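Local coordinates for glycosyl transferase family 8 (Streptococcus pneumoniae, PDB 5GVV), which transfers galactose from UDP-galactose to the terminal glucose of the already glycosylated serine-rich repeat protein PsrP, probably with manganese as cofactor, at residues 30-35 and 265-270; 99-104 and 121-126; 305-310 and 337-342; 368-373 and 398-403. All blocks are in the same frame, centred on the assembly; numbering follows the deposited sequence.

Contact 1 (30-35 and 265-270); sequences HNSHLK and KSVKYP
H33 and Y269 meet with their rings almost perpendicular: the planes stand at 82° and the centroids lie 5.2 Å apart. What joins them is polar. NE2 of H33 donates to OH of Y269 over 3.0 Å, and the N-H...O angle of 158° makes the bond fairly straight. The phenol oxygen sits at the imidazole edge, only 10° out of that ring's plane, so the N-H is used in its natural direction. The other nitrogen of the same ring is also engaged: ND1 of H33 lies 3.0 Å from OG of S32, and either of the two could be the donor. The imidazole thus has two in-plane partners at its edge, which should restrain its rotation about CB-CG. CG of H33 is set anti to the carbonyl carbon, and this carries the ring closer to Y269 than the direction of CB alone would.

Here the loop leading into strand 34-40, in the GT-A domain that binds UDP, meets the loop that follows helix 255-263. That helix ends in a Schellman motif, with S266 at positive phi as its C-prime residue, and the next residue, V267, turns its side chain toward S32 and H33. CG1 of V267 approaches obliquely, 4.3 Å from CE1 of H33, and it also reaches CB of S32. W262 of the helix touches both S32 and V267, widening this apolar flank. Behind H33, its backbone carbonyl accepts from NE of R6, and the S32 carbonyl from NH1 of the same arginine.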
loop_
_atom_site.group_PDB
_atom_site.type_symbol
_atom_site.label_atom_id
_atom_site.label_comp_id
_atom_site.label_asym_id
_atom_site.label_seq_id
_atom_site.Cartn_x
_atom_site.Cartn_y
_atom_site.Cartn_z
ATOM N N HIS A 30 4.534 14.935 13.939
ATOM C CA HIS A 30 4.610 16.276 14.510
ATOM C C HIS A 30 3.677 16.498 15.702
ATOM O O HIS A 30 3.705 17.564 16.316
ATOM C CB HIS A 30 4.322 17.318 13.426
ATOM C CG HIS A 30 5.266 17.260 12.265
ATOM N ND1 HIS A 30 6.564 17.719 12.335
ATOM C CD2 HIS A 30 5.100 16.795 11.003
ATOM C CE1 HIS A 30 7.157 17.540 11.169
ATOM N NE2 HIS A 30 6.291 16.980 10.342
ATOM N N ASN A 31 2.862 15.493 16.024
ATOM C CA ASN A 31 1.885 15.608 17.102
ATOM C C ASN A 31 1.751 14.307 17.895
ATOM O O ASN A 31 1.475 13.249 17.323
ATOM C CB ASN A 31 0.511 16.008 16.545
ATOM C CG ASN A 31 0.547 17.314 15.765
ATOM O OD1 ASN A 31 0.221 18.382 16.295
ATOM N ND2 ASN A 31 0.939 17.231 14.497
ATOM N N SER A 32 1.954 14.381 19.207
ATOM C CA SER A 32 1.798 13.213 20.073
ATOM C C SER A 32 0.444 13.232 20.780
ATOM O O SER A 32 -0.354 14.156 20.586
ATOM C CB SER A 32 2.926 13.156 21.105
ATOM O OG SER A 32 2.988 14.351 21.870
ATOM N N HIS A 33 0.190 12.204 21.588
ATOM C CA HIS A 33 -1.043 12.088 22.369
ATOM C C HIS A 33 -2.302 12.217 21.521
ATOM O O HIS A 33 -3.169 13.056 21.796
ATOM C CB HIS A 33 -1.062 13.119 23.500
ATOM C CG HIS A 33 0.067 12.969 24.471
ATOM N ND1 HIS A 33 1.336 13.445 24.218
ATOM C CD2 HIS A 33 0.118 12.394 25.696
ATOM C CE1 HIS A 33 2.119 13.171 25.245
ATOM N NE2 HIS A 33 1.407 12.529 26.153
ATOM N N LEU A 34 -2.406 11.380 20.496
ATOM C CA LEU A 34 -3.545 11.455 19.590
ATOM C C LEU A 34 -4.464 10.245 19.727
ATOM O O LEU A 34 -4.015 9.096 19.644
ATOM C CB LEU A 34 -3.055 11.576 18.146
ATOM C CG LEU A 34 -2.006 12.651 17.876
ATOM C CD1 LEU A 34 -1.449 12.482 16.481
ATOM C CD2 LEU A 34 -2.593 14.037 18.036
ATOM N N LYS A 35 -5.748 10.502 19.948
ATOM C CA LYS A 35 -6.737 9.441 19.880
ATOM C C LYS A 35 -7.319 9.477 18.478
ATOM O O LYS A 35 -8.134 10.346 18.150
ATOM C CB LYS A 35 -7.829 9.642 20.928
ATOM C CG LYS A 35 -8.842 8.508 20.982
ATOM C CD LYS A 35 -9.799 8.713 22.140
ATOM C CE LYS A 35 -10.844 7.614 22.214
ATOM N NZ LYS A 35 -11.835 7.939 23.282
ATOM N N LYS A 265 13.130 12.267 22.889
ATOM C CA LYS A 265 12.778 13.398 23.740
ATOM C C LYS A 265 12.000 12.899 24.948
ATOM O O LYS A 265 11.281 13.664 25.602
ATOM C CB LYS A 265 11.982 14.438 22.956
ATOM C CG LYS A 265 12.647 14.789 21.634
ATOM C CD LYS A 265 12.316 16.198 21.160
ATOM C CE LYS A 265 13.270 16.611 20.034
ATOM N NZ LYS A 265 12.856 17.872 19.345
ATOM N N SER A 266 12.154 11.605 25.226
ATOM C CA SER A 266 11.562 10.961 26.401
ATOM C C SER A 266 10.034 10.917 26.398
ATOM O O SER A 266 9.409 10.716 27.447
ATOM C CB SER A 266 12.089 11.592 27.694
ATOM O OG SER A 266 13.497 11.441 27.787
ATOM N N VAL A 267 9.435 11.088 25.224
ATOM C CA VAL A 267 7.997 10.881 25.077
ATOM C C VAL A 267 7.736 9.414 24.702
ATOM O O VAL A 267 7.642 9.062 23.520
ATOM C CB VAL A 267 7.381 11.856 24.046
ATOM C CG1 VAL A 267 5.887 11.614 23.897
ATOM C CG2 VAL A 267 7.636 13.307 24.472
ATOM N N LYS A 268 7.655 8.562 25.720
ATOM C CA LYS A 268 7.493 7.122 25.528
ATOM C C LYS A 268 6.456 6.631 26.517
ATOM O O LYS A 268 6.515 6.974 27.701
ATOM C CB LYS A 268 8.820 6.395 25.772
ATOM C CG LYS A 268 8.718 4.861 25.844
ATOM C CD LYS A 268 8.173 4.291 24.551
ATOM C CE LYS A 268 8.279 2.778 24.478
ATOM N NZ LYS A 268 7.176 2.096 25.194
ATOM N N TYR A 269 5.497 5.850 26.028
ATOM C CA TYR A 269 4.487 5.242 26.883
ATOM C C TYR A 269 4.442 3.746 26.607
ATOM O O TYR A 269 4.731 3.310 25.496
ATOM C CB TYR A 269 3.121 5.902 26.657
ATOM C CG TYR A 269 3.088 7.352 27.099
ATOM C CD1 TYR A 269 3.626 8.357 26.301
ATOM C CD2 TYR A 269 2.528 7.714 28.317
ATOM C CE1 TYR A 269 3.605 9.684 26.704
ATOM C CE2 TYR A 269 2.502 9.046 28.730
ATOM C CZ TYR A 269 3.041 10.021 27.920
ATOM O OH TYR A 269 3.014 11.342 28.327
ATOM N N PRO A 270 4.105 2.946 27.627
ATOM C CA PRO A 270 4.121 1.496 27.408
ATOM C C PRO A 270 3.046 1.069 26.417
ATOM O O PRO A 270 1.929 1.590 26.468
ATOM C CB PRO A 270 3.812 0.932 28.801
ATOM C CG PRO A 270 3.038 2.022 29.493
ATOM C CD PRO A 270 3.649 3.304 28.984
#

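Contact 2 (99-104 and 121-126); sequences EDKVLY and LDLGEN
K101 lays its aliphatic chain across the L123 side chain, CD of K101 coming to 3.6 Å from CD1 of L123 and CG of K101 to 4.0 Å from the same methyl. The side chains cross obliquely, and on the leucine it is CD1 that makes the close contacts. Chi3 of K101 is 60°, a single bend in an otherwise extended chain, and beyond it the ammonium group meets the backbone carbonyl of L121: NZ of K101 donates to O of L121 over 2.6 Å. The C=O...N angle is 147°, and the nitrogen is tilted 29° from the carbonyl plane. NZ has a second carbonyl partner in F119 O, at the end of helix 116-119.

The lysine therefore ties K101, on strand 101-105, to the loop that leads from this helix into strand 128-131, at the border of the mixed sheet of the GT-A fold. L121 and L123 both touch A129 of that strand. The loop has local order of its own: OD1 of D122 accepts from N of G124 at 3.2 Å in an Asx turn, and a type II' turn runs from L123 to N126.

NZ of K101 remains 6.1 Å from OD1 of D122, too far for a salt bridge. The charge is thus probably balanced at least in part by the two carbonyl dipoles, while the methylenes of the same chain supply the apolar contact with L123.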
loop_
_atom_site.group_PDB
_atom_site.type_symbol
_atom_site.label_atom_id
_atom_site.label_comp_id
_atom_site.label_asym_id
_atom_site.label_seq_id
_atom_site.Cartn_x
_atom_site.Cartn_y
_atom_site.Cartn_z
ATOM N N GLU A 99 -15.696 12.061 22.146
ATOM C CA GLU A 99 -15.250 13.383 22.571
ATOM C C GLU A 99 -16.186 14.477 22.061
ATOM O O GLU A 99 -16.830 14.322 21.018
ATOM C CB GLU A 99 -13.811 13.650 22.117
ATOM C CG GLU A 99 -12.749 12.846 22.872
ATOM C CD GLU A 99 -12.681 11.385 22.454
ATOM O OE1 GLU A 99 -13.241 11.023 21.397
ATOM O OE2 GLU A 99 -12.058 10.593 23.189
ATOM N N ASP A 100 -16.271 15.579 22.800
ATOM C CA ASP A 100 -17.155 16.672 22.411
ATOM C C ASP A 100 -16.598 17.441 21.206
ATOM O O ASP A 100 -17.355 18.050 20.442
ATOM C CB ASP A 100 -17.412 17.610 23.594
ATOM C CG ASP A 100 -18.091 16.908 24.763
ATOM O OD1 ASP A 100 -18.809 15.907 24.535
ATOM O OD2 ASP A 100 -17.902 17.360 25.915
ATOM N N LYS A 101 -15.276 17.403 21.035
ATOM C CA LYS A 101 -14.636 18.026 19.871
ATOM C C LYS A 101 -13.653 17.069 19.199
ATOM O O LYS A 101 -12.947 16.311 19.875
ATOM C CB LYS A 101 -13.934 19.335 20.255
ATOM C CG LYS A 101 -13.210 20.016 19.097
ATOM C CD LYS A 101 -12.822 21.457 19.413
ATOM C CE LYS A 101 -11.895 21.558 20.612
ATOM N NZ LYS A 101 -11.286 22.921 20.725
ATOM N N VAL A 102 -13.623 17.096 17.868
ATOM C CA VAL A 102 -12.750 16.212 17.106
ATOM C C VAL A 102 -12.329 16.859 15.779
ATOM O O VAL A 102 -13.081 17.644 15.190
ATOM C CB VAL A 102 -13.425 14.831 16.876
ATOM C CG1 VAL A 102 -14.721 14.982 16.103
ATOM C CG2 VAL A 102 -12.479 13.859 16.173
ATOM N N LEU A 103 -11.117 16.557 15.327
ATOM C CA LEU A 103 -10.634 17.055 14.041
ATOM C C LEU A 103 -10.740 15.976 12.967
ATOM O O LEU A 103 -10.029 14.967 13.028
ATOM C CB LEU A 103 -9.177 17.502 14.158
ATOM C CG LEU A 103 -8.509 17.939 12.850
ATOM C CD1 LEU A 103 -9.189 19.196 12.301
ATOM C CD2 LEU A 103 -7.023 18.172 13.055
ATOM N N TYR A 104 -11.624 16.176 11.991
ATOM C CA TYR A 104 -11.663 15.282 10.833
ATOM C C TYR A 104 -10.605 15.668 9.800
ATOM O O TYR A 104 -10.387 16.853 9.532
ATOM C CB TYR A 104 -13.046 15.256 10.163
ATOM C CG TYR A 104 -12.979 14.607 8.800
ATOM C CD1 TYR A 104 -12.973 13.223 8.670
ATOM C CD2 TYR A 104 -12.864 15.375 7.644
ATOM C CE1 TYR A 104 -12.876 12.619 7.425
ATOM C CE2 TYR A 104 -12.765 14.781 6.397
ATOM C CZ TYR A 104 -12.772 13.404 6.295
ATOM O OH TYR A 104 -12.675 12.815 5.050
ATOM N N LEU A 121 -8.695 25.458 19.209
ATOM C CA LEU A 121 -9.603 26.494 18.734
ATOM C C LEU A 121 -10.952 26.367 19.431
ATOM O O LEU A 121 -11.461 25.257 19.604
ATOM C CB LEU A 121 -9.775 26.420 17.215
ATOM C CG LEU A 121 -10.736 27.445 16.608
ATOM C CD1 LEU A 121 -10.284 28.858 16.928
ATOM C CD2 LEU A 121 -10.866 27.261 15.111
ATOM N N ASP A 122 -11.516 27.495 19.857
ATOM C CA ASP A 122 -12.838 27.484 20.475
ATOM C C ASP A 122 -13.909 27.678 19.405
ATOM O O ASP A 122 -13.913 28.679 18.687
ATOM C CB ASP A 122 -12.951 28.570 21.549
ATOM C CG ASP A 122 -14.102 28.322 22.516
ATOM O OD1 ASP A 122 -14.997 27.504 22.203
ATOM O OD2 ASP A 122 -14.114 28.953 23.597
ATOM N N LEU A 123 -14.817 26.713 19.306
ATOM C CA LEU A 123 -15.857 26.737 18.283
ATOM C C LEU A 123 -17.064 27.591 18.663
ATOM O O LEU A 123 -17.857 27.972 17.800
ATOM C CB LEU A 123 -16.317 25.315 17.980
ATOM C CG LEU A 123 -15.212 24.416 17.423
ATOM C CD1 LEU A 123 -15.551 22.959 17.629
ATOM C CD2 LEU A 123 -14.995 24.709 15.951
ATOM N N GLY A 124 -17.202 27.893 19.950
ATOM C CA GLY A 124 -18.384 28.587 20.429
ATOM C C GLY A 124 -19.639 27.785 20.125
ATOM O O GLY A 124 -19.751 26.620 20.519
ATOM N N GLU A 125 -20.574 28.406 19.412
ATOM C CA GLU A 125 -21.828 27.753 19.049
ATOM C C GLU A 125 -21.800 27.267 17.600
ATOM O O GLU A 125 -22.778 26.694 17.105
ATOM C CB GLU A 125 -23.010 28.703 19.271
ATOM C CG GLU A 125 -24.382 28.025 19.317
ATOM C CD GLU A 125 -24.944 27.916 20.723
ATOM O OE1 GLU A 125 -25.913 28.644 21.028
ATOM O OE2 GLU A 125 -24.429 27.101 21.520
ATOM N N ASN A 126 -20.679 27.489 16.921
ATOM C CA ASN A 126 -20.514 26.989 15.558
ATOM C C ASN A 126 -20.477 25.462 15.521
ATOM O O ASN A 126 -19.853 24.837 16.376
ATOM C CB ASN A 126 -19.245 27.564 14.921
ATOM C CG ASN A 126 -19.362 29.051 14.617
ATOM O OD1 ASN A 126 -18.485 29.841 14.967
ATOM N ND2 ASN A 126 -20.447 29.435 13.956
#

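Contact 3 (305-310 and 337-342); sequences HIVAYT and EQIVIA
I339 reaches the strand with two of its branches, and each finds a different partner. CD1, at the end of the longer branch, lies 3.8 Å from CG2 of V307, and these two side chains run past each other in opposite directions. The shorter branch, CG2, stands 4.0 Å from CB of H305 and 4.2 Å from its CG, approaching the imidazole obliquely. Chi1 of -63° sets CG1 of I339 anti to the carbonyl carbon and CG2 anti to the backbone N; the branches are thereby spread over two alternate residues of strand 302-307, whose side chains point to the same face of the sheet. The intervening I306 points away from the helix.

H305 and V307 are buried here, and only carbon atoms meet across the interface. V281 and Y328 also touch I339, while L336, one helical turn earlier, packs on V307. The H305 nitrogens are used elsewhere: NE2 bonds to Q279 OE1 and ND1 to Y328 OH. Those bonds hold the ring without drawing on the helix.

The outer side of the helix behaves differently. A342 is exposed, E337 turns its carboxylate away from the strand toward Y365 OH, and Q338 packs on F215 of the second subunit. No hydrogen bond crosses between 305-310 and 337-342, and H305 and I339 keep their CA atoms 8.0 Å apart. Helix 333-342 is the crossover from strand 325-328 to strand 345-348 of a parallel sheet with strand order 3-2-1-4-5-6, a Rossmann-like alpha/beta layout.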
loop_
_atom_site.group_PDB
_atom_site.type_symbol
_atom_site.label_atom_id
_atom_site.label_comp_id
_atom_site.label_asym_id
_atom_site.label_seq_id
_atom_site.Cartn_x
_atom_site.Cartn_y
_atom_site.Cartn_z
ATOM N N HIS A 305 -11.895 -17.628 17.533
ATOM C CA HIS A 305 -11.918 -17.957 16.118
ATOM C C HIS A 305 -13.321 -18.417 15.758
ATOM O O HIS A 305 -13.793 -19.440 16.267
ATOM C CB HIS A 305 -10.893 -19.055 15.808
ATOM C CG HIS A 305 -9.506 -18.731 16.267
ATOM N ND1 HIS A 305 -8.521 -18.277 15.410
ATOM C CD2 HIS A 305 -8.937 -18.785 17.494
ATOM C CE1 HIS A 305 -7.410 -18.064 16.095
ATOM N NE2 HIS A 305 -7.635 -18.368 17.361
ATOM N N ILE A 306 -13.995 -17.654 14.903
ATOM C CA ILE A 306 -15.350 -18.000 14.485
ATOM C C ILE A 306 -15.325 -18.426 13.024
ATOM O O ILE A 306 -14.999 -17.625 12.143
ATOM C CB ILE A 306 -16.333 -16.829 14.678
ATOM C CG1 ILE A 306 -16.222 -16.265 16.096
ATOM C CG2 ILE A 306 -17.763 -17.284 14.401
ATOM C CD1 ILE A 306 -16.439 -17.312 17.189
ATOM N N VAL A 307 -15.656 -19.693 12.777
ATOM C CA VAL A 307 -15.525 -20.282 11.450
ATOM C C VAL A 307 -16.906 -20.561 10.870
ATOM O O VAL A 307 -17.831 -20.900 11.604
ATOM C CB VAL A 307 -14.715 -21.591 11.533
ATOM C CG1 VAL A 307 -14.448 -22.167 10.152
ATOM C CG2 VAL A 307 -13.398 -21.343 12.260
ATOM N N ALA A 308 -17.053 -20.386 9.559
ATOM C CA ALA A 308 -18.271 -20.779 8.859
ATOM C C ALA A 308 -17.872 -21.383 7.526
ATOM O O ALA A 308 -16.770 -21.128 7.038
ATOM C CB ALA A 308 -19.192 -19.587 8.651
ATOM N N TYR A 309 -18.760 -22.182 6.941
ATOM C CA TYR A 309 -18.489 -22.826 5.661
ATOM C C TYR A 309 -19.125 -22.028 4.527
ATOM O O TYR A 309 -19.141 -22.468 3.378
ATOM C CB TYR A 309 -19.057 -24.253 5.651
ATOM C CG TYR A 309 -18.353 -25.243 6.563
ATOM C CD1 TYR A 309 -17.080 -24.989 7.060
ATOM C CD2 TYR A 309 -18.970 -26.440 6.923
ATOM C CE1 TYR A 309 -16.439 -25.901 7.892
ATOM C CE2 TYR A 309 -18.337 -27.355 7.753
ATOM C CZ TYR A 309 -17.074 -27.080 8.234
ATOM O OH TYR A 309 -16.444 -27.993 9.055
ATOM N N THR A 310 -19.641 -20.849 4.849
ATOM C CA THR A 310 -20.421 -20.075 3.890
ATOM C C THR A 310 -20.241 -18.584 4.144
ATOM O O THR A 310 -19.466 -18.195 5.023
ATOM C CB THR A 310 -21.922 -20.441 4.001
ATOM O OG1 THR A 310 -22.698 -19.614 3.123
ATOM C CG2 THR A 310 -22.400 -20.240 5.422
ATOM N N GLU A 337 -10.670 -28.109 10.940
ATOM C CA GLU A 337 -9.973 -29.130 11.725
ATOM C C GLU A 337 -8.626 -28.627 12.248
ATOM O O GLU A 337 -8.269 -28.888 13.401
ATOM C CB GLU A 337 -9.780 -30.421 10.917
ATOM C CG GLU A 337 -8.960 -31.481 11.657
ATOM C CD GLU A 337 -8.934 -32.831 10.959
ATOM O OE1 GLU A 337 -8.923 -32.875 9.709
ATOM O OE2 GLU A 337 -8.907 -33.853 11.674
ATOM N N GLN A 338 -7.882 -27.904 11.408
ATOM C CA GLN A 338 -6.570 -27.405 11.811
ATOM C C GLN A 338 -6.687 -26.328 12.887
ATOM O O GLN A 338 -5.831 -26.225 13.769
ATOM C CB GLN A 338 -5.789 -26.870 10.604
ATOM C CG GLN A 338 -5.428 -27.943 9.574
ATOM C CD GLN A 338 -4.739 -29.141 10.205
ATOM O OE1 GLN A 338 -3.748 -28.992 10.920
ATOM N NE2 GLN A 338 -5.269 -30.334 9.957
ATOM N N ILE A 339 -7.744 -25.524 12.809
ATOM C CA ILE A 339 -8.001 -24.501 13.823
ATOM C C ILE A 339 -8.364 -25.152 15.160
ATOM O O ILE A 339 -7.918 -24.699 16.217
ATOM C CB ILE A 339 -9.107 -23.514 13.376
ATOM C CG1 ILE A 339 -8.657 -22.763 12.121
ATOM C CG2 ILE A 339 -9.443 -22.514 14.489
ATOM C CD1 ILE A 339 -9.721 -21.866 11.497
ATOM N N VAL A 340 -9.160 -26.217 15.114
ATOM C CA VAL A 340 -9.534 -26.935 16.332
ATOM C C VAL A 340 -8.303 -27.511 17.037
ATOM O O VAL A 340 -8.133 -27.331 18.244
ATOM C CB VAL A 340 -10.563 -28.051 16.049
ATOM C CG1 VAL A 340 -10.856 -28.837 17.320
ATOM C CG2 VAL A 340 -11.855 -27.450 15.504
ATOM N N ILE A 341 -7.442 -28.190 16.282
ATOM C CA ILE A 341 -6.186 -28.719 16.819
ATOM C C ILE A 341 -5.375 -27.626 17.518
ATOM O O ILE A 341 -4.745 -27.864 18.549
ATOM C CB ILE A 341 -5.329 -29.350 15.696
ATOM C CG1 ILE A 341 -6.041 -30.563 15.090
ATOM C CG2 ILE A 341 -3.950 -29.750 16.208
ATOM C CD1 ILE A 341 -5.302 -31.162 13.902
ATOM N N ALA A 342 -5.413 -26.422 16.958
ATOM C CA ALA A 342 -4.651 -25.293 17.487
ATOM C C ALA A 342 -5.332 -24.571 18.655
ATOM O O ALA A 342 -4.722 -23.704 19.288
ATOM C CB ALA A 342 -4.347 -24.315 16.369
#

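Contact 4 (368-373 and 398-403); sequences PMIAFD and VAAIRS
A400 O is gripped twice by one residue: OG of S403 donates to it over 2.7 Å, and N of S403 over 3.2 Å. The hydroxyl approaches with a C=O...O angle of 142°. This pair of hydrogen bonds to one acceptor lies near the C-terminal end of helix 395-402, where two donors of S403 converge on a single carbonyl.

On the neighbouring face of the same turn the chemistry is apolar. I370 of strand 369-372 extends CD1 to the helix, where the methyl meets CG1 of I401 at 4.0 Å and CB of A400 at 4.3 Å. The two isoleucine side chains cross at about a right angle, and on I370 it is CD1 that makes the contact. In I370 CG1 lies between the backbone N and the carbonyl carbon, chi1 63°, and chi2 of 178° extends the branch outward from the strand to the helix. I401 starts from a CB that does not face the strand directly, but its CG1 branch turns in to meet I370.

The CA atoms of I370 and A400 are 8.6 Å apart. Y389, on the adjacent strand 387-389, touches both of these residues, and Y404 covers I370 beyond the helix end. On the outer side R402 forms a salt bridge with E301. The contact belongs to the layering of a C-terminal helix on a parallel sheet, as in alpha/beta folds of Rossmann-like type.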
loop_
_atom_site.group_PDB
_atom_site.type_symbol
_atom_site.label_atom_id
_atom_site.label_comp_id
_atom_site.label_asym_id
_atom_site.label_seq_id
_atom_site.Cartn_x
_atom_site.Cartn_y
_atom_site.Cartn_z
ATOM N N PRO A 368 -11.564 -29.497 25.664
ATOM C CA PRO A 368 -12.703 -29.181 26.532
ATOM C C PRO A 368 -13.713 -28.371 25.744
ATOM O O PRO A 368 -13.318 -27.653 24.819
ATOM C CB PRO A 368 -12.080 -28.295 27.613
ATOM C CG PRO A 368 -10.877 -27.685 26.961
ATOM C CD PRO A 368 -10.346 -28.772 26.064
HETATM N N MSE A 369 -14.990 -28.488 26.094
HETATM C CA MSE A 369 -16.045 -27.780 25.381
HETATM C C MSE A 369 -17.108 -27.308 26.368
HETATM O O MSE A 369 -17.521 -28.056 27.252
HETATM C CB MSE A 369 -16.661 -28.689 24.312
HETATM C CG MSE A 369 -17.857 -28.102 23.583
HETATM SE SE MSE A 369 -18.425 -29.272 22.138
HETATM C CE MSE A 369 -18.718 -30.912 23.159
ATOM N N ILE A 370 -17.535 -26.057 26.234
ATOM C CA ILE A 370 -18.574 -25.524 27.111
ATOM C C ILE A 370 -19.669 -24.882 26.269
ATOM O O ILE A 370 -19.481 -24.639 25.074
ATOM C CB ILE A 370 -18.008 -24.516 28.128
ATOM C CG1 ILE A 370 -17.425 -23.293 27.414
ATOM C CG2 ILE A 370 -16.940 -25.188 28.995
ATOM C CD1 ILE A 370 -16.896 -22.229 28.359
ATOM N N ALA A 371 -20.819 -24.616 26.879
ATOM C CA ALA A 371 -21.954 -24.100 26.119
ATOM C C ALA A 371 -22.858 -23.224 26.974
ATOM O O ALA A 371 -22.705 -23.167 28.199
ATOM C CB ALA A 371 -22.750 -25.252 25.514
ATOM N N PHE A 372 -23.786 -22.526 26.323
ATOM C CA PHE A 372 -24.853 -21.830 27.037
ATOM C C PHE A 372 -26.053 -22.756 27.157
ATOM O O PHE A 372 -26.163 -23.716 26.393
ATOM C CB PHE A 372 -25.268 -20.549 26.310
ATOM C CG PHE A 372 -24.361 -19.375 26.571
ATOM C CD1 PHE A 372 -24.274 -18.818 27.841
ATOM C CD2 PHE A 372 -23.610 -18.819 25.545
ATOM C CE1 PHE A 372 -23.447 -17.733 28.086
ATOM C CE2 PHE A 372 -22.779 -17.731 25.778
ATOM C CZ PHE A 372 -22.699 -17.186 27.052
ATOM N N ASP A 373 -26.947 -22.459 28.102
ATOM C CA ASP A 373 -28.155 -23.252 28.321
ATOM C C ASP A 373 -28.966 -23.420 27.040
ATOM O O ASP A 373 -29.581 -24.468 26.812
ATOM C CB ASP A 373 -29.027 -22.609 29.415
ATOM C CG ASP A 373 -29.213 -21.113 29.210
ATOM O OD1 ASP A 373 -28.893 -20.610 28.112
ATOM O OD2 ASP A 373 -29.686 -20.434 30.148
ATOM N N VAL A 398 -17.738 -16.067 31.166
ATOM C CA VAL A 398 -16.495 -15.300 31.200
ATOM C C VAL A 398 -15.562 -15.923 32.230
ATOM O O VAL A 398 -14.419 -16.264 31.921
ATOM C CB VAL A 398 -16.739 -13.829 31.571
ATOM C CG1 VAL A 398 -15.420 -13.081 31.716
ATOM C CG2 VAL A 398 -17.610 -13.153 30.527
ATOM N N ALA A 399 -16.075 -16.089 33.446
ATOM C CA ALA A 399 -15.331 -16.711 34.537
ATOM C C ALA A 399 -14.932 -18.146 34.200
ATOM O O ALA A 399 -13.829 -18.589 34.531
ATOM C CB ALA A 399 -16.155 -16.678 35.815
ATOM N N ALA A 400 -15.836 -18.874 33.551
ATOM C CA ALA A 400 -15.560 -20.244 33.133
ATOM C C ALA A 400 -14.372 -20.279 32.175
ATOM O O ALA A 400 -13.465 -21.099 32.322
ATOM C CB ALA A 400 -16.785 -20.850 32.478
ATOM N N ILE A 401 -14.387 -19.391 31.188
ATOM C CA ILE A 401 -13.309 -19.327 30.207
ATOM C C ILE A 401 -11.959 -18.997 30.860
ATOM O O ILE A 401 -10.945 -19.627 30.549
ATOM C CB ILE A 401 -13.643 -18.326 29.077
ATOM C CG1 ILE A 401 -14.800 -18.868 28.228
ATOM C CG2 ILE A 401 -12.431 -18.075 28.205
ATOM C CD1 ILE A 401 -15.409 -17.865 27.259
ATOM N N ARG A 402 -11.955 -18.031 31.777
ATOM C CA ARG A 402 -10.730 -17.661 32.489
ATOM C C ARG A 402 -10.148 -18.783 33.351
ATOM O O ARG A 402 -8.951 -18.773 33.658
ATOM C CB ARG A 402 -10.947 -16.398 33.328
ATOM C CG ARG A 402 -10.716 -15.114 32.540
ATOM C CD ARG A 402 -10.967 -13.861 33.355
ATOM N NE ARG A 402 -10.498 -12.673 32.638
ATOM C CZ ARG A 402 -11.281 -11.669 32.256
ATOM N NH1 ARG A 402 -12.579 -11.695 32.528
ATOM N NH2 ARG A 402 -10.767 -10.630 31.609
ATOM N N SER A 403 -10.980 -19.748 33.732
ATOM C CA SER A 403 -10.512 -20.873 34.541
ATOM C C SER A 403 -9.599 -21.793 33.729
ATOM O O SER A 403 -8.820 -22.565 34.295
ATOM C CB SER A 403 -11.693 -21.667 35.118
ATOM O OG SER A 403 -12.236 -22.563 34.161
#

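In the fold
Contacts 1 and 2 belong to the mixed sheet of the UDP-binding GT-A part, and the salt bridge between K35 and E99 joins them, although their centres are 22 Å apart. Both are partly buried; contact 1 joins two loops, contact 2 a strand residue to a loop, and both rest on a hydrogen bond backed by apolar contact. Contacts 3 and 4 are buried and pair helices with strands of the six-stranded parallel sheet through carbon contacts, with no hydrogen bond across either interface; their centres lie about 18 Å apart. The two groups are far apart, about 46 Å between the centres of contacts 2 and 3. Contact 2 is nested in the loop closed by contact 1.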